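Local atomic coordinates of globin II, extracellular (Lumbricus terrestris, PDB entry 1X9F), a protein that binds haem and, as a globin subunit of the giant extracellular haemoglobin (erythrocruorin) of the earthworm, probably carries oxygen reversibly. Residues Q31-A36 and R67-L72; E43-F48 and D54-P59; S77-P82 and D135-G140. One frame throughout, in Å; residues are numbered along the deposited sequence.

Interaction 1 of 3, residues Q31-A36 and R67-L72; sequences QAIWRA and RVLGGL. With CMO (carbon monoxide), chain P; HEM (protoporphyrin IX containing Fe), chain O.
Ile-33 and Leu-69 meet tip to tip between two helices, the delta methyl CD1 of the isoleucine lying 3.8 Å from CD2 of the leucine and 4.0 Å from its CD1. Leu-69 reaches its partner by its end: with CG anti to the carbonyl carbon (chi1 -67°), the forked methyls are carried toward Ile-33 although the first bond of the side chain runs alongside. Beside this pair Trp-34 and Val-68 cross obliquely. The indole brings NE1 to 3.9 Å from Val-68 CG2, while its six-membered ring comes to Val-68 CG1 through CZ2, 4.2 Å away. The shapes suit their places: the CA atoms of Ile-33 and Leu-69 are 9.3 Å apart, so long branched aliphatics and a broad indole bridge the gap, while the short valine fits close above the porphyrin.

Trp-34 and Val-68 also belong to the carbon monoxide pocket, making this part of the distal wall of a globin haem site. Val-68 CG1 rests 3.8 Å from C1B of the haem, so one small residue packs against both indole and porphyrin. Gly-71, having no side chain, leaves room beside haem methyl CMA.

The two helices, 23-40 and 59-77, correspond to B and E of the globin fold. Helix 103-121 closes over the pair: Ile-33 and the indole of Trp-34 both meet Phe-109, and Leu-72 touches Ile-113. Beyond the pair, Gly-70 O of helix 59-77 is hydrogen-bonded to Asn-76 of a neighbouring Globin III chain.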
loop_
_atom_site.group_PDB
_atom_site.type_symbol
_atom_site.label_atom_id
_atom_site.label_comp_id
_atom_site.label_asym_id
_atom_site.label_seq_id
_atom_site.Cartn_x
_atom_site.Cartn_y
_atom_site.Cartn_z
ATOM N N GLN B 31 27.601 33.202 -1.937
ATOM C CA GLN B 31 29.039 33.447 -1.799
ATOM C C GLN B 31 29.775 33.319 -3.125
ATOM O O GLN B 31 30.656 34.127 -3.431
ATOM C CB GLN B 31 29.667 32.490 -0.787
ATOM C CG GLN B 31 29.047 32.550 0.585
ATOM C CD GLN B 31 29.703 31.583 1.540
ATOM O OE1 GLN B 31 30.730 31.900 2.139
ATOM N NE2 GLN B 31 29.113 30.401 1.690
ATOM N N ALA B 32 29.415 32.290 -3.891
ATOM C CA ALA B 32 29.965 32.074 -5.220
ATOM C C ALA B 32 29.840 33.337 -6.072
ATOM O O ALA B 32 30.800 33.725 -6.749
ATOM C CB ALA B 32 29.277 30.902 -5.887
ATOM N N ILE B 33 28.683 34.000 -6.016
ATOM C CA ILE B 33 28.466 35.219 -6.802
ATOM C C ILE B 33 29.372 36.379 -6.358
ATOM O O ILE B 33 30.018 37.013 -7.205
ATOM C CB ILE B 33 26.964 35.631 -6.830
ATOM C CG1 ILE B 33 26.144 34.605 -7.628
ATOM C CG2 ILE B 33 26.802 37.020 -7.460
ATOM C CD1 ILE B 33 24.639 34.656 -7.342
ATOM N N TRP B 34 29.435 36.640 -5.050
ATOM C CA TRP B 34 30.300 37.705 -4.517
ATOM C C TRP B 34 31.796 37.467 -4.716
ATOM O O TRP B 34 32.536 38.413 -5.017
ATOM C CB TRP B 34 29.928 38.090 -3.067
ATOM C CG TRP B 34 28.765 38.999 -3.117
ATOM C CD1 TRP B 34 27.477 38.719 -2.765
ATOM C CD2 TRP B 34 28.754 40.314 -3.667
ATOM N NE1 TRP B 34 26.671 39.802 -3.027
ATOM C CE2 TRP B 34 27.436 40.793 -3.585
ATOM C CE3 TRP B 34 29.742 41.149 -4.213
ATOM C CZ2 TRP B 34 27.079 42.057 -4.029
ATOM C CZ3 TRP B 34 29.385 42.407 -4.650
ATOM C CH2 TRP B 34 28.068 42.851 -4.555
ATOM N N ARG B 35 32.235 36.219 -4.592
ATOM C CA ARG B 35 33.625 35.877 -4.890
ATOM C C ARG B 35 33.967 36.075 -6.354
ATOM O O ARG B 35 35.053 36.560 -6.680
ATOM C CB ARG B 35 33.925 34.440 -4.494
ATOM C CG ARG B 35 34.059 34.300 -3.010
ATOM C CD ARG B 35 34.014 32.887 -2.545
ATOM N NE ARG B 35 34.172 32.855 -1.101
ATOM C CZ ARG B 35 33.723 31.886 -0.316
ATOM N NH1 ARG B 35 33.072 30.847 -0.828
ATOM N NH2 ARG B 35 33.921 31.957 0.993
ATOM N N ALA B 36 33.052 35.676 -7.234
ATOM C CA ALA B 36 33.241 35.881 -8.660
ATOM C C ALA B 36 33.292 37.378 -8.970
ATOM O O ALA B 36 34.088 37.806 -9.805
ATOM C CB ALA B 36 32.148 35.189 -9.454
ATOM N N ARG B 67 20.989 38.735 1.610
ATOM C CA ARG B 67 20.142 39.924 1.501
ATOM C C ARG B 67 20.106 40.448 0.065
ATOM O O ARG B 67 19.040 40.788 -0.456
ATOM C CB ARG B 67 20.670 40.997 2.445
ATOM C CG ARG B 67 19.613 41.836 3.100
ATOM C CD ARG B 67 19.986 42.329 4.490
ATOM N NE ARG B 67 21.360 42.828 4.602
ATOM C CZ ARG B 67 22.214 42.478 5.565
ATOM N NH1 ARG B 67 21.845 41.630 6.518
ATOM N NH2 ARG B 67 23.441 42.986 5.586
ATOM N N VAL B 68 21.276 40.493 -0.568
ATOM C CA VAL B 68 21.404 40.939 -1.951
ATOM C C VAL B 68 20.632 40.049 -2.895
ATOM O O VAL B 68 19.879 40.538 -3.743
ATOM C CB VAL B 68 22.862 40.915 -2.405
ATOM C CG1 VAL B 68 22.975 41.256 -3.897
ATOM C CG2 VAL B 68 23.685 41.842 -1.548
ATOM N N LEU B 69 20.834 38.743 -2.762
ATOM C CA LEU B 69 20.113 37.800 -3.593
ATOM C C LEU B 69 18.613 37.839 -3.314
ATOM O O LEU B 69 17.813 37.487 -4.180
ATOM C CB LEU B 69 20.668 36.383 -3.438
ATOM C CG LEU B 69 22.088 36.152 -3.958
ATOM C CD1 LEU B 69 22.270 34.670 -4.146
ATOM C CD2 LEU B 69 22.341 36.883 -5.278
ATOM N N GLY B 70 18.246 38.284 -2.111
ATOM C CA GLY B 70 16.849 38.481 -1.738
ATOM C C GLY B 70 16.234 39.605 -2.543
ATOM O O GLY B 70 15.095 39.499 -3.007
ATOM N N GLY B 71 17.000 40.682 -2.713
ATOM C CA GLY B 71 16.589 41.807 -3.542
ATOM C C GLY B 71 16.489 41.390 -4.994
ATOM O O GLY B 71 15.515 41.714 -5.675
ATOM N N LEU B 72 17.497 40.665 -5.465
ATOM C CA LEU B 72 17.508 40.195 -6.837
ATOM C C LEU B 72 16.335 39.246 -7.079
ATOM O O LEU B 72 15.711 39.279 -8.142
ATOM C CB LEU B 72 18.840 39.517 -7.151
ATOM C CG LEU B 72 19.064 39.071 -8.596
ATOM C CD1 LEU B 72 19.079 40.254 -9.567
ATOM C CD2 LEU B 72 20.358 38.283 -8.692
HETATM C C CMO P . 24.914 44.283 -2.945
HETATM O O CMO P . 25.944 43.693 -2.527
HETATM C CHA HEM O . 23.304 46.627 -0.051
HETATM C CHB HEM O . 20.777 44.666 -3.742
HETATM C CHC HEM O . 24.571 45.369 -6.747
HETATM C CHD HEM O . 27.015 47.560 -3.106
HETATM C C1A HEM O . 22.261 45.920 -0.811
HETATM C C2A HEM O . 21.096 45.504 -0.173
HETATM C C3A HEM O . 20.296 44.897 -1.237
HETATM C C4A HEM O . 21.177 45.092 -2.407
HETATM C CMA HEM O . 18.935 44.252 -1.154
HETATM C CAA HEM O . 20.743 45.583 1.291
HETATM C CBA HEM O . 19.951 46.820 1.663
HETATM C CGA HEM O . 19.795 46.769 3.165
HETATM O O1A HEM O . 18.937 46.002 3.661
HETATM O O2A HEM O . 20.540 47.491 3.859
HETATM C C1B HEM O . 21.639 44.685 -4.920
HETATM C C2B HEM O . 21.204 44.121 -6.100
HETATM C C3B HEM O . 22.268 44.342 -6.910
HETATM C C4B HEM O . 23.262 44.995 -6.216
HETATM C CMB HEM O . 19.896 43.442 -6.415
HETATM C CAB HEM O . 22.228 43.916 -8.172
HETATM C CBB HEM O . 22.075 43.481 -9.407
HETATM C C1C HEM O . 25.628 46.012 -5.958
HETATM C C2C HEM O . 26.858 46.263 -6.532
HETATM C C3C HEM O . 27.545 46.882 -5.514
HETATM C C4C HEM O . 26.689 46.944 -4.411
HETATM C CMC HEM O . 27.276 45.938 -7.946
HETATM C CAC HEM O . 28.946 47.372 -5.619
HETATM C CBC HEM O . 29.911 46.510 -5.975
HETATM C C1D HEM O . 26.172 47.512 -1.891
HETATM C C2D HEM O . 26.639 47.977 -0.664
HETATM C C3D HEM O . 25.625 47.727 0.232
HETATM C C4D HEM O . 24.581 47.100 -0.600
HETATM C CMD HEM O . 27.975 48.623 -0.379
HETATM C CAD HEM O . 25.574 48.050 1.704
HETATM C CBD HEM O . 26.438 47.095 2.510
HETATM C CGD HEM O . 26.267 47.471 3.960
HETATM O O1D HEM O . 25.141 47.363 4.492
HETATM O O2D HEM O . 27.264 47.886 4.580
HETATM N NA HEM O . 22.340 45.742 -2.168
HETATM N NB HEM O . 22.880 45.232 -4.940
HETATM N NC HEM O . 25.461 46.432 -4.675
HETATM N ND HEM O . 24.931 46.960 -1.895
HETATM FE FE HEM O . 23.875 46.160 -3.433
#

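Interaction 2 of 3, residues E43-F48 and D54-P59; sequences ESRSLF and DDTSHP. With HEM (protoporphyrin IX containing Fe), chain O.
Arg-45 meets Asp-54 and Thr-56, and these three residues bury most of the surface in the contact. Its chain leaves the backbone with CG anti to N (chi1 -159°) and stays extended as far as NE, which brings the NH2 end to the loop 54-59. There NH2 stands 3.9 Å from Asp-54 O, too far for a hydrogen bond; NE instead forms a hydrogen bond with Gly-53 O, which suits arginine, whose long arm can hold a backbone carbonyl while its end packs against the loop. Asp-54 takes part with its backbone, its CB pointing away.

Thr-56 crosses the arginine at about a right angle and offers CG2, 3.9 Å from NH2. Its two branches divide the work: the methyl packs, and OG1 accepts a hydrogen bond from Arg-35 NE. An Asx turn, Ser-57 N to Asp-55 OD1 at 3.0 Å, lies within the type I turn from Asp-55 to His-58, and His-58 then caps helix 59-77 through ND1.

Phe-48, last of residues 43-48, turns its ring to the haem, CE2 lying 3.5 Å from CHD and CE1 3.9 Å from the vinyl atom CBC. Cutting this ring back to an alanine is likely to open a gap beside the porphyrin and leave Trp-34 without this edge-to-face neighbour.

Both segments belong to the connection between helices 23-40 and 59-77, the CD region of the globin fold. Phe-38 of helix 23-40 packs against Arg-45 and Thr-56, and Tyr-105 of helix 103-121 lies against Ser-44 and Leu-47.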
loop_
_atom_site.group_PDB
_atom_site.type_symbol
_atom_site.label_atom_id
_atom_site.label_comp_id
_atom_site.label_asym_id
_atom_site.label_seq_id
_atom_site.Cartn_x
_atom_site.Cartn_y
_atom_site.Cartn_z
ATOM N N GLU B 43 38.765 45.813 -6.466
ATOM C CA GLU B 43 38.561 47.154 -5.915
ATOM C C GLU B 43 37.252 47.289 -5.158
ATOM O O GLU B 43 37.171 48.018 -4.166
ATOM C CB GLU B 43 38.559 48.184 -7.043
ATOM C CG GLU B 43 39.800 48.163 -7.915
ATOM C CD GLU B 43 41.011 48.744 -7.212
ATOM O OE1 GLU B 43 41.295 48.359 -6.052
ATOM O OE2 GLU B 43 41.692 49.592 -7.826
ATOM N N SER B 44 36.227 46.592 -5.644
ATOM C CA SER B 44 34.863 46.757 -5.145
ATOM C C SER B 44 34.711 46.265 -3.716
ATOM O O SER B 44 33.789 46.661 -3.006
ATOM C CB SER B 44 33.880 46.011 -6.047
ATOM O OG SER B 44 34.074 44.610 -5.946
ATOM N N ARG B 45 35.631 45.400 -3.315
ATOM C CA ARG B 45 35.649 44.792 -1.999
ATOM C C ARG B 45 35.601 45.815 -0.868
ATOM O O ARG B 45 34.880 45.625 0.112
ATOM C CB ARG B 45 36.923 43.976 -1.885
ATOM C CG ARG B 45 36.918 42.924 -0.847
ATOM C CD ARG B 45 37.902 41.843 -1.174
ATOM N NE ARG B 45 37.543 40.629 -0.472
ATOM C CZ ARG B 45 37.671 39.410 -0.961
ATOM N NH1 ARG B 45 38.156 39.201 -2.183
ATOM N NH2 ARG B 45 37.297 38.379 -0.215
ATOM N N SER B 46 36.367 46.895 -1.019
ATOM C CA SER B 46 36.482 47.949 -0.005
ATOM C C SER B 46 35.140 48.578 0.374
ATOM O O SER B 46 34.992 49.140 1.460
ATOM C CB SER B 46 37.431 49.040 -0.494
ATOM O OG SER B 46 36.909 49.674 -1.650
ATOM N N LEU B 47 34.175 48.479 -0.534
ATOM C CA LEU B 47 32.822 48.968 -0.309
ATOM C C LEU B 47 32.080 48.182 0.771
ATOM O O LEU B 47 31.085 48.662 1.321
ATOM C CB LEU B 47 32.027 48.909 -1.618
ATOM C CG LEU B 47 32.122 50.078 -2.610
ATOM C CD1 LEU B 47 33.554 50.480 -2.951
ATOM C CD2 LEU B 47 31.367 49.716 -3.883
ATOM N N PHE B 48 32.570 46.982 1.073
ATOM C CA PHE B 48 31.827 46.052 1.918
ATOM C C PHE B 48 32.508 45.853 3.267
ATOM O O PHE B 48 32.253 44.868 3.968
ATOM C CB PHE B 48 31.623 44.720 1.185
ATOM C CG PHE B 48 30.919 44.861 -0.135
ATOM C CD1 PHE B 48 31.639 44.871 -1.321
ATOM C CD2 PHE B 48 29.538 44.998 -0.190
ATOM C CE1 PHE B 48 30.993 45.007 -2.541
ATOM C CE2 PHE B 48 28.884 45.137 -1.406
ATOM C CZ PHE B 48 29.610 45.144 -2.581
ATOM N N ASP B 54 36.020 41.567 3.665
ATOM C CA ASP B 54 37.354 40.991 3.670
ATOM C C ASP B 54 37.329 39.477 3.880
ATOM O O ASP B 54 38.277 38.780 3.520
ATOM C CB ASP B 54 38.211 41.673 4.740
ATOM C CG ASP B 54 37.529 41.715 6.100
ATOM O OD1 ASP B 54 36.538 42.468 6.258
ATOM O OD2 ASP B 54 37.926 41.039 7.075
ATOM N N ASP B 55 36.240 38.974 4.449
ATOM C CA ASP B 55 36.097 37.552 4.690
ATOM C C ASP B 55 34.712 37.103 4.255
ATOM O O ASP B 55 33.729 37.398 4.928
ATOM C CB ASP B 55 36.329 37.268 6.173
ATOM C CG ASP B 55 35.915 35.872 6.583
ATOM O OD1 ASP B 55 35.908 34.939 5.744
ATOM O OD2 ASP B 55 35.585 35.617 7.758
ATOM N N THR B 56 34.636 36.389 3.133
ATOM C CA THR B 56 33.343 35.992 2.561
ATOM C C THR B 56 32.680 34.835 3.312
ATOM O O THR B 56 31.553 34.446 3.000
ATOM C CB THR B 56 33.480 35.648 1.058
ATOM O OG1 THR B 56 34.666 34.869 0.844
ATOM C CG2 THR B 56 33.728 36.914 0.227
ATOM N N SER B 57 33.392 34.289 4.292
ATOM C CA SER B 57 32.866 33.229 5.141
ATOM C C SER B 57 32.271 33.811 6.406
ATOM O O SER B 57 31.577 33.114 7.150
ATOM C CB SER B 57 33.964 32.226 5.501
ATOM O OG SER B 57 34.546 31.678 4.331
ATOM N N HIS B 58 32.544 35.088 6.652
ATOM C CA HIS B 58 32.036 35.722 7.845
ATOM C C HIS B 58 30.499 35.716 7.820
ATOM O O HIS B 58 29.902 35.943 6.766
ATOM C CB HIS B 58 32.596 37.136 7.959
ATOM C CG HIS B 58 32.398 37.737 9.306
ATOM N ND1 HIS B 58 31.160 38.133 9.753
ATOM C CD2 HIS B 58 33.261 37.971 10.322
ATOM C CE1 HIS B 58 31.263 38.592 10.987
ATOM N NE2 HIS B 58 32.533 38.519 11.351
ATOM N N PRO B 59 29.861 35.434 8.958
ATOM C CA PRO B 59 28.399 35.383 9.031
ATOM C C PRO B 59 27.708 36.692 8.612
ATOM O O PRO B 59 26.671 36.654 7.939
ATOM C CB PRO B 59 28.131 35.070 10.508
ATOM C CG PRO B 59 29.373 35.477 11.214
ATOM C CD PRO B 59 30.481 35.136 10.271
HETATM C CHA HEM O . 23.304 46.627 -0.051
HETATM C CHB HEM O . 20.777 44.666 -3.742
HETATM C CHC HEM O . 24.571 45.369 -6.747
HETATM C CHD HEM O . 27.015 47.560 -3.106
HETATM C C1A HEM O . 22.261 45.920 -0.811
HETATM C C2A HEM O . 21.096 45.504 -0.173
HETATM C C3A HEM O . 20.296 44.897 -1.237
HETATM C C4A HEM O . 21.177 45.092 -2.407
HETATM C CMA HEM O . 18.935 44.252 -1.154
HETATM C CAA HEM O . 20.743 45.583 1.291
HETATM C CBA HEM O . 19.951 46.820 1.663
HETATM C CGA HEM O . 19.795 46.769 3.165
HETATM O O1A HEM O . 18.937 46.002 3.661
HETATM O O2A HEM O . 20.540 47.491 3.859
HETATM C C1B HEM O . 21.639 44.685 -4.920
HETATM C C2B HEM O . 21.204 44.121 -6.100
HETATM C C3B HEM O . 22.268 44.342 -6.910
HETATM C C4B HEM O . 23.262 44.995 -6.216
HETATM C CMB HEM O . 19.896 43.442 -6.415
HETATM C CAB HEM O . 22.228 43.916 -8.172
HETATM C CBB HEM O . 22.075 43.481 -9.407
HETATM C C1C HEM O . 25.628 46.012 -5.958
HETATM C C2C HEM O . 26.858 46.263 -6.532
HETATM C C3C HEM O . 27.545 46.882 -5.514
HETATM C C4C HEM O . 26.689 46.944 -4.411
HETATM C CMC HEM O . 27.276 45.938 -7.946
HETATM C CAC HEM O . 28.946 47.372 -5.619
HETATM C CBC HEM O . 29.911 46.510 -5.975
HETATM C C1D HEM O . 26.172 47.512 -1.891
HETATM C C2D HEM O . 26.639 47.977 -0.664
HETATM C C3D HEM O . 25.625 47.727 0.232
HETATM C C4D HEM O . 24.581 47.100 -0.600
HETATM C CMD HEM O . 27.975 48.623 -0.379
HETATM C CAD HEM O . 25.574 48.050 1.704
HETATM C CBD HEM O . 26.438 47.095 2.510
HETATM C CGD HEM O . 26.267 47.471 3.960
HETATM O O1D HEM O . 25.141 47.363 4.492
HETATM O O2D HEM O . 27.264 47.886 4.580
HETATM N NA HEM O . 22.340 45.742 -2.168
HETATM N NB HEM O . 22.880 45.232 -4.940
HETATM N NC HEM O . 25.461 46.432 -4.675
HETATM N ND HEM O . 24.931 46.960 -1.895
HETATM FE FE HEM O . 23.875 46.160 -3.433
#

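Interaction 3 of 3, residues S77-P82 and D135-G140; sequences STLDQP and DHIEDG
Leu-79 drives its CD2 methyl against Ile-137, meeting CD1 at 4.0 Å and CG1 at 4.1 Å, and this is the tight part of the contact. The two side chains cross at about a right angle. Neither first bond aims straight at the other segment; in Leu-79 a chi1 of -77° keeps CG beside the backbone N and carries the methyls across to the helix. Branched aliphatics suit the spot, because the side chain of Ile-137 is buried, about 5 Å from the haem, and its other neighbours include Leu-89, Ala-75 and Ile-76.

The same CD2 methyl also faces the edge of the His-136 ring, at 4.2 Å from its CD2, but here the packing thins. His-136 is exposed, and an imidazole can offer a carbon edge to the leucine at such a border while tolerating water. Cys-4, disulfide-bonded to Cys-133, touches both residues.

Asp-80 and Gln-81 have their polar ends away from helix 127-142: Asp-80 forms a salt bridge with Lys-13, and Gln-81 NE2 is hydrogen-bonded to Ser-29 of a neighbouring Globin III chain. The backbone between them and Thr-78 makes a type I turn, closed by Gln-81 N to Thr-78 O at 2.8 Å.

Residues 77-82 join helix 59-77 to helix 82-96, the E and F helices of a globin, and the contact sets this corner against helix 127-142, the H helix. Leu-85 of helix 82-96 packs on Thr-78 and His-136, while Glu-138 faces helix 103-121.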
loop_
_atom_site.group_PDB
_atom_site.type_symbol
_atom_site.label_atom_id
_atom_site.label_comp_id
_atom_site.label_asym_id
_atom_site.label_seq_id
_atom_site.Cartn_x
_atom_site.Cartn_y
_atom_site.Cartn_z
ATOM N N SER B 77 11.521 37.855 -9.843
ATOM C CA SER B 77 10.181 37.305 -9.671
ATOM C C SER B 77 9.094 38.207 -10.250
ATOM O O SER B 77 8.008 37.727 -10.576
ATOM C CB SER B 77 9.885 36.988 -8.200
ATOM O OG SER B 77 9.649 38.169 -7.453
ATOM N N THR B 78 9.379 39.505 -10.373
ATOM C CA THR B 78 8.387 40.441 -10.913
ATOM C C THR B 78 8.784 41.047 -12.249
ATOM O O THR B 78 8.301 42.125 -12.603
ATOM C CB THR B 78 8.052 41.576 -9.916
ATOM O OG1 THR B 78 9.237 42.331 -9.629
ATOM C CG2 THR B 78 7.626 41.021 -8.567
ATOM N N LEU B 79 9.651 40.369 -12.997
ATOM C CA LEU B 79 9.958 40.811 -14.356
ATOM C C LEU B 79 8.686 40.895 -15.188
ATOM O O LEU B 79 8.588 41.711 -16.107
ATOM C CB LEU B 79 10.962 39.881 -15.034
ATOM C CG LEU B 79 12.421 40.055 -14.614
ATOM C CD1 LEU B 79 13.257 38.902 -15.132
ATOM C CD2 LEU B 79 12.992 41.388 -15.078
ATOM N N ASP B 80 7.711 40.058 -14.848
ATOM C CA ASP B 80 6.417 40.053 -15.522
ATOM C C ASP B 80 5.414 41.048 -14.926
ATOM O O ASP B 80 4.289 41.166 -15.419
ATOM C CB ASP B 80 5.827 38.638 -15.537
ATOM C CG ASP B 80 5.496 38.126 -14.148
ATOM O OD1 ASP B 80 6.362 38.210 -13.249
ATOM O OD2 ASP B 80 4.391 37.616 -13.868
ATOM N N GLN B 81 5.816 41.755 -13.869
ATOM C CA GLN B 81 4.973 42.786 -13.255
ATOM C C GLN B 81 5.742 44.102 -13.173
ATOM O O GLN B 81 6.283 44.454 -12.120
ATOM C CB GLN B 81 4.497 42.352 -11.869
ATOM C CG GLN B 81 3.887 40.966 -11.825
ATOM C CD GLN B 81 4.098 40.305 -10.485
ATOM O OE1 GLN B 81 3.678 40.832 -9.454
ATOM N NE2 GLN B 81 4.753 39.149 -10.489
ATOM N N PRO B 82 5.785 44.819 -14.298
ATOM C CA PRO B 82 6.586 46.047 -14.439
ATOM C C PRO B 82 6.358 47.106 -13.363
ATOM O O PRO B 82 7.321 47.713 -12.897
ATOM C CB PRO B 82 6.169 46.589 -15.815
ATOM C CG PRO B 82 4.932 45.831 -16.186
ATOM C CD PRO B 82 5.066 44.492 -15.544
ATOM N N ASP B 135 20.654 43.171 -16.848
ATOM C CA ASP B 135 20.843 44.552 -17.290
ATOM C C ASP B 135 19.651 45.405 -16.947
ATOM O O ASP B 135 19.792 46.469 -16.339
ATOM C CB ASP B 135 21.056 44.615 -18.801
ATOM C CG ASP B 135 22.498 44.860 -19.171
ATOM O OD1 ASP B 135 23.383 44.706 -18.300
ATOM O OD2 ASP B 135 22.844 45.217 -20.317
ATOM N N HIS B 136 18.477 44.927 -17.353
ATOM C CA HIS B 136 17.236 45.627 -17.088
ATOM C C HIS B 136 17.071 45.916 -15.606
ATOM O O HIS B 136 16.589 46.983 -15.227
ATOM C CB HIS B 136 16.036 44.824 -17.581
ATOM C CG HIS B 136 14.740 45.540 -17.387
ATOM N ND1 HIS B 136 14.546 46.831 -17.827
ATOM C CD2 HIS B 136 13.586 45.167 -16.788
ATOM C CE1 HIS B 136 13.326 47.224 -17.510
ATOM N NE2 HIS B 136 12.720 46.230 -16.886
ATOM N N ILE B 137 17.467 44.961 -14.773
ATOM C CA ILE B 137 17.307 45.105 -13.332
ATOM C C ILE B 137 18.307 46.123 -12.785
ATOM O O ILE B 137 17.950 46.984 -11.974
ATOM C CB ILE B 137 17.407 43.722 -12.635
ATOM C CG1 ILE B 137 16.117 42.926 -12.873
ATOM C CG2 ILE B 137 17.671 43.877 -11.138
ATOM C CD1 ILE B 137 16.260 41.421 -12.697
ATOM N N GLU B 138 19.547 46.034 -13.258
ATOM C CA GLU B 138 20.596 46.952 -12.835
ATOM C C GLU B 138 20.366 48.397 -13.299
ATOM O O GLU B 138 20.720 49.332 -12.578
ATOM C CB GLU B 138 21.977 46.430 -13.250
ATOM C CG GLU B 138 22.416 45.189 -12.480
ATOM C CD GLU B 138 23.789 44.680 -12.882
ATOM O OE1 GLU B 138 24.529 44.217 -11.985
ATOM O OE2 GLU B 138 24.129 44.734 -14.085
ATOM N N ASP B 139 19.766 48.585 -14.475
ATOM C CA ASP B 139 19.416 49.936 -14.932
ATOM C C ASP B 139 18.550 50.666 -13.910
ATOM O O ASP B 139 18.673 51.879 -13.745
ATOM C CB ASP B 139 18.690 49.909 -16.285
ATOM C CG ASP B 139 19.631 49.663 -17.453
ATOM O OD1 ASP B 139 20.853 49.896 -17.317
ATOM O OD2 ASP B 139 19.229 49.242 -18.559
ATOM N N GLY B 140 17.672 49.922 -13.239
ATOM C CA GLY B 140 16.790 50.490 -12.227
ATOM C C GLY B 140 17.457 50.756 -10.886
ATOM O O GLY B 140 16.943 51.541 -10.089
#

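In the fold
Interaction 1 is the core contact, with all four touching residues buried, whereas interactions 2 and 3 are only partly buried and lie on opposite sides of the chain's centre. Interactions 1 and 2 share the haem and adjoin: Arg-35 joins the helix of the first to the loop of the second, whose two segments both fall within the stretch between residues 36 and 67. Helix 59-77 carries half of interaction 1 and leads into the corner of interaction 3; Leu-72 of interaction 1 touches Ile-137 of interaction 3. Chemistry follows position: aliphatic and aromatic packing at the centre, an arginine against a loop backbone and a threonine methyl nearer the surface, and a leucine–isoleucine contact bordered by an exposed histidine at the EF corner.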